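Monomethylamine corrinoid protein 1 (PDB 3EZX) carries a methyl group on its corrinoid cofactor between MtmB and MtbA in methane formation from monomethylamine. Local coordinates at residues A[79-87]-A[111-120]. Residues are numbered along the deposited sequence; the frame is centred on the assembly and turned at random.
Sequences TPELEKNKK and LVTTMLGANG
Leu82 points from the last turn of helix 61-82 into a patch made by Leu111, Thr114 and Met115 of helix 107-118, its side chain crossing those of Thr114 and Met115 at about a right angle. Leu82 CB lies 3.8 Å from Thr114 CG2. Farther out, Leu82 CD1 meets Leu111 CD1 at 3.9 Å. Met115 starts away from the contact, but its flexible, unbranched chain bends at chi2 and chi3 (-71° and 66°) and brings CE back to 3.8 Å from Leu82 CB. Thr114 suits a helix side facing both apolar and polar surroundings: chi1 of -66° sets OG1 beside the backbone N, where it hydrogen-bonds to Arg110 O, and leaves CG2 directed at Leu82 and Glu83. With an alanine in place of Thr114, Leu82 CB and Glu83 CG would probably lose the methyl between them and Arg110 O its hydroxyl partner. Small Ala118 sets its CB 3.7 Å from Leu82 O at the helix end. Beyond it the loop runs close, Lys86 CA 4.6 Å from Ala118 CA, and Lys87 N weakly bonds Ala118 O. Gly117 has phi 98°, where a side chain would jam against Leu116 O. The contact joins the N-terminal helical bundle to the Rossmann-like corrinoid domain: Leu82 also touches helix 35-55, Leu111 reaches the cobamide, Met115 rests on helix 204-213, and Val112 and Leu116 pack on strand 147-152 of the parallel sheet.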
loop_
_atom_site.group_PDB
_atom_site.type_symbol
_atom_site.label_atom_id
_atom_site.label_comp_id
_atom_site.label_asym_id
_atom_site.label_seq_id
_atom_site.Cartn_x
_atom_site.Cartn_y
_atom_site.Cartn_z
ATOM N N THR A 79 -0.831 3.102 -12.413
ATOM C CA THR A 79 0.520 3.268 -11.867
ATOM C C THR A 79 1.366 4.209 -12.720
ATOM O O THR A 79 1.927 5.182 -12.214
ATOM C CB THR A 79 1.257 1.914 -11.738
ATOM O OG1 THR A 79 0.699 1.167 -10.650
ATOM C CG2 THR A 79 2.739 2.132 -11.487
ATOM N N PRO A 80 1.481 3.925 -14.025
ATOM C CA PRO A 80 2.281 4.815 -14.864
ATOM C C PRO A 80 1.746 6.246 -14.820
ATOM O O PRO A 80 2.510 7.209 -14.841
ATOM C CB PRO A 80 2.171 4.175 -16.250
ATOM C CG PRO A 80 0.874 3.435 -16.193
ATOM C CD PRO A 80 0.912 2.828 -14.823
ATOM N N GLU A 81 0.428 6.377 -14.741
ATOM C CA GLU A 81 -0.199 7.688 -14.682
ATOM C C GLU A 81 0.192 8.382 -13.378
ATOM O O GLU A 81 0.332 9.599 -13.333
ATOM C CB GLU A 81 -1.718 7.542 -14.754
ATOM C CG GLU A 81 -2.436 8.770 -15.261
ATOM C CD GLU A 81 -2.022 9.125 -16.675
ATOM O OE1 GLU A 81 -2.035 8.224 -17.540
ATOM O OE2 GLU A 81 -1.687 10.302 -16.922
ATOM N N LEU A 82 0.373 7.593 -12.323
ATOM C CA LEU A 82 0.739 8.116 -11.011
ATOM C C LEU A 82 2.219 8.463 -10.914
ATOM O O LEU A 82 2.605 9.360 -10.166
ATOM C CB LEU A 82 0.408 7.096 -9.919
ATOM C CG LEU A 82 -1.049 6.762 -9.599
ATOM C CD1 LEU A 82 -1.095 5.557 -8.676
ATOM C CD2 LEU A 82 -1.730 7.956 -8.951
ATOM N N GLU A 83 3.046 7.741 -11.661
ATOM C CA GLU A 83 4.482 7.977 -11.633
ATOM C C GLU A 83 4.871 9.265 -12.351
ATOM O O GLU A 83 6.046 9.638 -12.382
ATOM C CB GLU A 83 5.222 6.781 -12.238
ATOM C CG GLU A 83 4.950 5.478 -11.507
ATOM C CD GLU A 83 5.688 4.302 -12.108
ATOM O OE1 GLU A 83 5.660 4.156 -13.349
ATOM O OE2 GLU A 83 6.284 3.518 -11.339
ATOM N N LYS A 84 3.885 9.942 -12.931
ATOM C CA LYS A 84 4.140 11.206 -13.614
ATOM C C LYS A 84 4.287 12.266 -12.533
ATOM O O LYS A 84 3.870 12.056 -11.394
ATOM C CB LYS A 84 2.981 11.566 -14.545
ATOM C CG LYS A 84 2.834 10.632 -15.730
ATOM C CD LYS A 84 1.673 11.041 -16.622
ATOM C CE LYS A 84 1.566 10.128 -17.839
ATOM N NZ LYS A 84 0.392 10.461 -18.691
ATOM N N ASN A 85 4.880 13.401 -12.882
ATOM C CA ASN A 85 5.077 14.471 -11.914
ATOM C C ASN A 85 6.021 14.013 -10.808
ATOM O O ASN A 85 5.771 14.267 -9.630
ATOM C CB ASN A 85 3.742 14.887 -11.287
ATOM C CG ASN A 85 2.700 15.250 -12.322
ATOM O OD1 ASN A 85 2.917 16.125 -13.161
ATOM N ND2 ASN A 85 1.554 14.579 -12.266
ATOM N N LYS A 86 7.093 13.322 -11.192
ATOM C CA LYS A 86 8.082 12.842 -10.231
ATOM C C LYS A 86 8.720 14.031 -9.508
ATOM O O LYS A 86 9.883 14.366 -9.740
ATOM C CB LYS A 86 9.163 12.020 -10.946
ATOM C CG LYS A 86 8.808 10.553 -11.172
ATOM C CD LYS A 86 8.700 9.806 -9.840
ATOM C CE LYS A 86 8.417 8.315 -10.033
ATOM N NZ LYS A 86 8.318 7.570 -8.735
ATOM N N LYS A 87 7.943 14.661 -8.632
ATOM C CA LYS A 87 8.395 15.818 -7.869
ATOM C C LYS A 87 9.669 15.504 -7.089
ATOM O O LYS A 87 9.617 15.177 -5.904
ATOM C CB LYS A 87 7.292 16.263 -6.906
ATOM C CG LYS A 87 5.937 16.451 -7.576
ATOM C CD LYS A 87 4.839 16.724 -6.557
ATOM C CE LYS A 87 3.476 16.820 -7.230
ATOM N NZ LYS A 87 2.380 17.084 -6.255
ATOM N N LEU A 111 0.637 0.443 -4.157
ATOM C CA LEU A 111 0.108 1.783 -4.291
ATOM C C LEU A 111 0.930 2.794 -3.483
ATOM O O LEU A 111 1.287 3.865 -3.984
ATOM C CB LEU A 111 -1.348 1.814 -3.840
ATOM C CG LEU A 111 -2.107 3.135 -4.015
ATOM C CD1 LEU A 111 -2.039 3.612 -5.468
ATOM C CD2 LEU A 111 -3.537 2.921 -3.583
ATOM N N VAL A 112 1.234 2.455 -2.236
ATOM C CA VAL A 112 2.020 3.336 -1.390
ATOM C C VAL A 112 3.423 3.523 -1.965
ATOM O O VAL A 112 3.943 4.640 -1.992
ATOM C CB VAL A 112 2.183 2.772 0.036
ATOM C CG1 VAL A 112 3.174 3.615 0.794
ATOM C CG2 VAL A 112 0.832 2.732 0.757
ATOM N N THR A 113 4.041 2.419 -2.396
ATOM C CA THR A 113 5.398 2.423 -2.979
ATOM C C THR A 113 5.430 3.326 -4.210
ATOM O O THR A 113 6.443 3.966 -4.492
ATOM C CB THR A 113 5.878 0.984 -3.439
ATOM O OG1 THR A 113 5.772 0.050 -2.353
ATOM C CG2 THR A 113 7.348 1.043 -3.905
ATOM N N THR A 114 4.328 3.344 -4.955
ATOM C CA THR A 114 4.271 4.158 -6.152
ATOM C C THR A 114 4.216 5.617 -5.742
ATOM O O THR A 114 4.947 6.442 -6.280
ATOM C CB THR A 114 3.045 3.833 -7.025
ATOM O OG1 THR A 114 3.158 2.507 -7.554
ATOM C CG2 THR A 114 2.939 4.825 -8.164
ATOM N N MET A 115 3.357 5.942 -4.782
ATOM C CA MET A 115 3.257 7.322 -4.344
ATOM C C MET A 115 4.609 7.776 -3.828
ATOM O O MET A 115 5.137 8.798 -4.276
ATOM C CB MET A 115 2.170 7.462 -3.294
ATOM C CG MET A 115 0.808 7.158 -3.877
ATOM S SD MET A 115 0.168 8.415 -5.035
ATOM C CE MET A 115 1.314 8.354 -6.467
ATOM N N LEU A 116 5.167 7.029 -2.882
ATOM C CA LEU A 116 6.495 7.357 -2.404
ATOM C C LEU A 116 7.295 7.214 -3.683
ATOM O O LEU A 116 7.024 6.322 -4.481
ATOM C CB LEU A 116 6.967 6.331 -1.381
ATOM C CG LEU A 116 6.318 6.453 -0.012
ATOM C CD1 LEU A 116 6.880 5.388 0.902
ATOM C CD2 LEU A 116 6.581 7.838 0.541
ATOM N N GLY A 117 8.267 8.085 -3.897
ATOM C CA GLY A 117 9.031 7.990 -5.122
ATOM C C GLY A 117 8.452 9.003 -6.079
ATOM O O GLY A 117 9.184 9.782 -6.690
ATOM N N ALA A 118 7.129 8.992 -6.213
ATOM C CA ALA A 118 6.455 9.953 -7.070
ATOM C C ALA A 118 6.496 11.261 -6.292
ATOM O O ALA A 118 6.282 12.340 -6.843
ATOM C CB ALA A 118 5.019 9.531 -7.316
ATOM N N ASN A 119 6.775 11.141 -4.997
ATOM C CA ASN A 119 6.876 12.289 -4.113
ATOM C C ASN A 119 8.303 12.489 -3.613
ATOM O O ASN A 119 8.533 12.764 -2.431
ATOM C CB ASN A 119 5.921 12.140 -2.932
ATOM C CG ASN A 119 4.503 12.501 -3.297
ATOM O OD1 ASN A 119 4.233 13.610 -3.753
ATOM N ND2 ASN A 119 3.586 11.566 -3.102
ATOM N N GLY A 120 9.255 12.334 -4.528
ATOM C CA GLY A 120 10.656 12.530 -4.207
ATOM C C GLY A 120 11.353 11.484 -3.362
ATOM O O GLY A 120 12.131 11.827 -2.474
#